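Local coordinates for protein xylose isomerase-like TIM barrel (Anabaena variabilis ATCC 29413, PDB 2QW5) that is probably a zinc-dependent sugar isomerase or epimerase with a TIM-barrel fold, here binding zinc and d-xylose, at residues N26-Y29 / R30-V33; N69-H72 / Y73-E77. All blocks are in the same frame, centred on the assembly; numbering follows the deposited sequence.

Contact 1 (N26-Y29 / R30-V33); sequences NLDY and RRIV
Leu27 places one methyl over the face of the Arg30 guanidinium: its CD2 sits over the centre of the planar group, 3.4 Å from Arg30 CZ. The two side chains run side by side and point the same way, and the arginine chain, extended from CG to NE, lies alongside Leu27 and brings its guanidinium under CD2. Arg30 NE donates to the carbonyl oxygen of Pro24, which ties the first turn to the loop before it. Leucine suits this place as a branched, apolar cover for a flat cation. With an alanine at Arg30, Leu27 CD2 would probably lose the flat surface it rests on, and the Pro24 carbonyl this donor.

One residue on, Asp28 and Arg31 are likewise side by side, with Asp28 OD1 3.1 Å from Arg31 NH2 in a salt bridge. Their planes are 55° apart, so the pair is not a flat two-pronged one; the arginine, bent at chi3 (-93°), also brings its guanidinium face over Leu27 O.

All this belongs to the start of helix 27-42, the helical link of a beta-alpha-beta unit between barrel strands 11-14 and 47-51. Asn26 is its N-cap: OD1 accepts from Tyr29 N at 3.0 Å, the donor lying well above the amide plane, while ND2 is held by Gln23. Asparagine fits here because its short side chain can accept from an N-H of the first turn.

A chi1 of -164° swings Tyr29 CG away from the backbone N and leads the ring out to where Ile32 and Val33 meet it, the tyrosine side chain crossing theirs at about a right angle. These branched aliphatic residues, Val33 the buried one, offer methyls to the ring carbons: Ile32 CD1 lies 4.1 Å from Tyr29 CD1, and Val33 CG2 comes within 3.8 Å of Tyr29 CE2, each meeting the ring obliquely.

Contact 2 (N69-H72 / Y73-E77); sequences NLRH and YLDSE
Arg71 and Asp75, one turn apart on helix 60-76, cross at about a right angle, and the carboxylate oxygen OD1 of Asp75 takes both NE and NH2 of Arg71. The closer of these weak bonds, from Arg71 NH2 to Asp75 OD1, is 3.1 Å long. Bends at chi2 (67°) and chi3 (-96°) bring the arginine's guanidinium back along the helix to Asp75. Leu74 CD1 lies over one guanidinium face, 4.1 Å above the plane and offset toward its rim.

This is the packed side: Leu70, Arg71 and Leu74 are buried, and Leu70 CD1 meets Leu74 CD2 at 4.3 Å, leucines suiting a helix face turned inward in this TIM-barrel fold. His72 and Ser76 occupy the exposed side, where polar residues are at home. There Ser76 OG donates to Tyr73 O at 2.9 Å, in the last turn of the helix, and Glu77 N reaches the same oxygen from the same face of its plane.

Arg71 NH1 also donates to the carbonyls of Val82 and Leu121, so the buried cation is shared between one carboxylate and two backbone oxygens, and Asp75 probably offsets part of its charge.

Contacts 1 and 2 lie on neighbouring helices, 27-42 and 60-76, which follow the first and second strands of the barrel; their centres are about 11 Å apart. They touch directly, by packing. Arg30 makes three of these approaches: its NH2 is 3.4 Å from Asn69 CB, its CG 4.0 Å from Leu70 CD1 and its CB 3.7 Å from Tyr73 CE2. Arg31 CG adds a 3.4 Å approach to Tyr73 OH. Both contacts are on the outer layer, with centres about 22 and 23 Å from the centre of the chain, and lie away from the zinc site of Glu183, Asp216, Gln247 and Glu281 and from the d-xylose pocket.

Contact 1 (N26-Y29 / R30-V33)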
loop_
_atom_site.group_PDB
_atom_site.type_symbol
_atom_site.label_atom_id
_atom_site.label_comp_id
_atom_site.label_asym_id
_atom_site.label_seq_id
_atom_site.Cartn_x
_atom_site.Cartn_y
_atom_site.Cartn_z
ATOM N N ASN A 26 14.785 23.340 19.447
ATOM C CA ASN A 26 15.297 22.348 20.388
ATOM C C ASN A 26 16.730 22.773 20.705
ATOM O O ASN A 26 17.645 22.583 19.893
ATOM C CB ASN A 26 15.214 20.962 19.746
ATOM C CG ASN A 26 15.682 19.824 20.649
ATOM O OD1 ASN A 26 16.529 19.989 21.530
ATOM N ND2 ASN A 26 15.186 18.621 20.353
ATOM N N LEU A 27 16.908 23.294 21.918
ATOM C CA LEU A 27 18.166 23.873 22.372
ATOM C C LEU A 27 19.270 22.839 22.513
ATOM O O LEU A 27 20.435 23.128 22.200
ATOM C CB LEU A 27 17.945 24.691 23.660
ATOM C CG LEU A 27 16.913 25.848 23.529
ATOM C CD1 LEU A 27 16.575 26.543 24.836
ATOM C CD2 LEU A 27 17.351 26.876 22.525
ATOM N N ASP A 28 18.915 21.629 22.933
ATOM C CA ASP A 28 19.893 20.532 23.032
ATOM C C ASP A 28 20.342 20.034 21.649
ATOM O O ASP A 28 21.501 19.631 21.466
ATOM C CB ASP A 28 19.333 19.363 23.864
ATOM C CG ASP A 28 19.148 19.724 25.337
ATOM O OD1 ASP A 28 18.882 20.904 25.669
ATOM O OD2 ASP A 28 19.250 18.808 26.168
ATOM N N TYR A 29 19.403 20.032 20.695
ATOM C CA TYR A 29 19.707 19.644 19.313
ATOM C C TYR A 29 20.640 20.671 18.633
ATOM O O TYR A 29 21.529 20.267 17.891
ATOM C CB TYR A 29 18.432 19.422 18.489
ATOM C CG TYR A 29 18.703 18.666 17.221
ATOM C CD1 TYR A 29 19.037 17.308 17.263
ATOM C CD2 TYR A 29 18.615 19.285 15.981
ATOM C CE1 TYR A 29 19.299 16.592 16.088
ATOM C CE2 TYR A 29 18.854 18.575 14.801
ATOM C CZ TYR A 29 19.195 17.232 14.860
ATOM O OH TYR A 29 19.432 16.528 13.715
ATOM N N ARG A 30 20.474 21.967 18.912
ATOM C CA ARG A 30 21.410 22.980 18.364
ATOM C C ARG A 30 22.850 22.647 18.631
ATOM O O ARG A 30 23.717 22.941 17.799
ATOM C CB ARG A 30 21.224 24.348 18.983
ATOM C CG ARG A 30 20.026 25.034 18.641
ATOM C CD ARG A 30 20.002 26.336 19.385
ATOM N NE ARG A 30 18.788 27.078 19.081
ATOM C CZ ARG A 30 18.455 28.234 19.646
ATOM N NH1 ARG A 30 19.256 28.821 20.541
ATOM N NH2 ARG A 30 17.300 28.811 19.306
ATOM N N ARG A 31 23.120 22.106 19.821
ATOM C CA ARG A 31 24.476 21.714 20.186
ATOM C C ARG A 31 25.038 20.641 19.286
ATOM O O ARG A 31 26.232 20.668 18.966
ATOM C CB ARG A 31 24.563 21.313 21.677
ATOM C CG ARG A 31 24.508 22.545 22.580
ATOM C CD ARG A 31 24.733 22.256 24.048
ATOM N NE ARG A 31 23.480 22.028 24.770
ATOM C CZ ARG A 31 22.596 22.982 25.120
ATOM N NH1 ARG A 31 22.770 24.276 24.776
ATOM N NH2 ARG A 31 21.488 22.637 25.793
ATOM N N ILE A 32 24.179 19.696 18.903
ATOM C CA ILE A 32 24.534 18.620 17.981
ATOM C C ILE A 32 24.824 19.191 16.583
ATOM O O ILE A 32 25.847 18.866 16.002
ATOM C CB ILE A 32 23.453 17.510 17.918
ATOM C CG1 ILE A 32 23.344 16.800 19.277
ATOM C CG2 ILE A 32 23.806 16.489 16.881
ATOM C CD1 ILE A 32 22.168 15.790 19.350
ATOM N N VAL A 33 23.948 20.061 16.087
ATOM C CA VAL A 33 24.148 20.756 14.803
ATOM C C VAL A 33 25.523 21.473 14.745
ATOM O O VAL A 33 26.292 21.303 13.769
ATOM C CB VAL A 33 22.994 21.763 14.528
ATOM C CG1 VAL A 33 23.261 22.577 13.252
ATOM C CG2 VAL A 33 21.664 21.035 14.422
#

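Contact 2 (N69-H72 / Y73-E77)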
loop_
_atom_site.group_PDB
_atom_site.type_symbol
_atom_site.label_atom_id
_atom_site.label_comp_id
_atom_site.label_asym_id
_atom_site.label_seq_id
_atom_site.Cartn_x
_atom_site.Cartn_y
_atom_site.Cartn_z
ATOM N N ASN A 69 16.964 32.586 15.398
ATOM C CA ASN A 69 17.693 32.224 16.619
ATOM C C ASN A 69 18.758 31.157 16.383
ATOM O O ASN A 69 19.797 31.167 17.055
ATOM C CB ASN A 69 16.710 31.795 17.726
ATOM C CG ASN A 69 15.793 32.937 18.196
ATOM O OD1 ASN A 69 16.039 34.103 17.936
ATOM N ND2 ASN A 69 14.726 32.581 18.879
ATOM N N LEU A 70 18.513 30.228 15.448
ATOM C CA LEU A 70 19.508 29.225 15.080
ATOM C C LEU A 70 20.700 29.928 14.427
ATOM O O LEU A 70 21.840 29.676 14.801
ATOM C CB LEU A 70 18.925 28.112 14.159
ATOM C CG LEU A 70 19.873 26.991 13.690
ATOM C CD1 LEU A 70 20.508 26.233 14.880
ATOM C CD2 LEU A 70 19.185 26.027 12.745
ATOM N N ARG A 71 20.452 30.817 13.462
ATOM C CA ARG A 71 21.551 31.606 12.831
ATOM C C ARG A 71 22.375 32.350 13.894
ATOM O O ARG A 71 23.618 32.323 13.862
ATOM C CB ARG A 71 20.981 32.612 11.828
ATOM C CG ARG A 71 21.980 33.461 11.016
ATOM C CD ARG A 71 22.825 32.700 10.034
ATOM N NE ARG A 71 24.154 32.309 10.518
ATOM C CZ ARG A 71 25.107 31.760 9.763
ATOM N NH1 ARG A 71 24.889 31.516 8.467
ATOM N NH2 ARG A 71 26.284 31.463 10.293
ATOM N N HIS A 72 21.688 32.994 14.839
ATOM C CA HIS A 72 22.371 33.738 15.901
ATOM C C HIS A 72 23.185 32.838 16.822
ATOM O O HIS A 72 24.250 33.236 17.259
ATOM C CB HIS A 72 21.419 34.617 16.701
ATOM C CG HIS A 72 20.818 35.727 15.892
ATOM N ND1 HIS A 72 19.657 36.370 16.261
ATOM C CD2 HIS A 72 21.197 36.280 14.714
ATOM C CE1 HIS A 72 19.361 37.295 15.365
ATOM N NE2 HIS A 72 20.279 37.261 14.414
ATOM N N TYR A 73 22.698 31.628 17.071
ATOM C CA TYR A 73 23.420 30.662 17.900
ATOM C C TYR A 73 24.686 30.150 17.170
ATOM O O TYR A 73 25.752 29.980 17.789
ATOM C CB TYR A 73 22.488 29.509 18.315
ATOM C CG TYR A 73 23.182 28.494 19.171
ATOM C CD1 TYR A 73 23.461 28.777 20.516
ATOM C CD2 TYR A 73 23.592 27.264 18.653
ATOM C CE1 TYR A 73 24.149 27.856 21.328
ATOM C CE2 TYR A 73 24.255 26.337 19.455
ATOM C CZ TYR A 73 24.522 26.639 20.788
ATOM O OH TYR A 73 25.167 25.722 21.570
ATOM N N LEU A 74 24.567 29.884 15.861
ATOM C CA LEU A 74 25.738 29.495 15.073
ATOM C C LEU A 74 26.778 30.627 15.118
ATOM O O LEU A 74 27.958 30.362 15.325
ATOM C CB LEU A 74 25.389 29.176 13.605
ATOM C CG LEU A 74 24.386 28.060 13.202
ATOM C CD1 LEU A 74 24.380 27.977 11.675
ATOM C CD2 LEU A 74 24.606 26.703 13.811
ATOM N N ASP A 75 26.321 31.876 14.992
ATOM C CA ASP A 75 27.233 33.054 15.028
ATOM C C ASP A 75 27.927 33.177 16.379
ATOM O O ASP A 75 29.150 33.354 16.430
ATOM C CB ASP A 75 26.478 34.348 14.727
ATOM C CG ASP A 75 25.958 34.411 13.320
ATOM O OD1 ASP A 75 26.415 33.617 12.460
ATOM O OD2 ASP A 75 25.062 35.254 13.090
ATOM N N SER A 76 27.168 33.001 17.452
ATOM C CA SER A 76 27.729 33.067 18.814
ATOM C C SER A 76 28.730 31.933 19.094
ATOM O O SER A 76 29.609 32.085 19.955
ATOM C CB SER A 76 26.622 33.111 19.868
ATOM O OG SER A 76 25.989 31.866 20.013
ATOM N N GLU A 77 28.609 30.811 18.381
ATOM C CA GLU A 77 29.588 29.710 18.476
ATOM C C GLU A 77 30.843 29.834 17.576
ATOM O O GLU A 77 31.580 28.858 17.425
ATOM C CB GLU A 77 28.859 28.355 18.229
ATOM C CG GLU A 77 27.920 27.949 19.369
ATOM C CD GLU A 77 28.697 27.553 20.647
ATOM O OE1 GLU A 77 29.486 26.595 20.600
ATOM O OE2 GLU A 77 28.530 28.216 21.687
#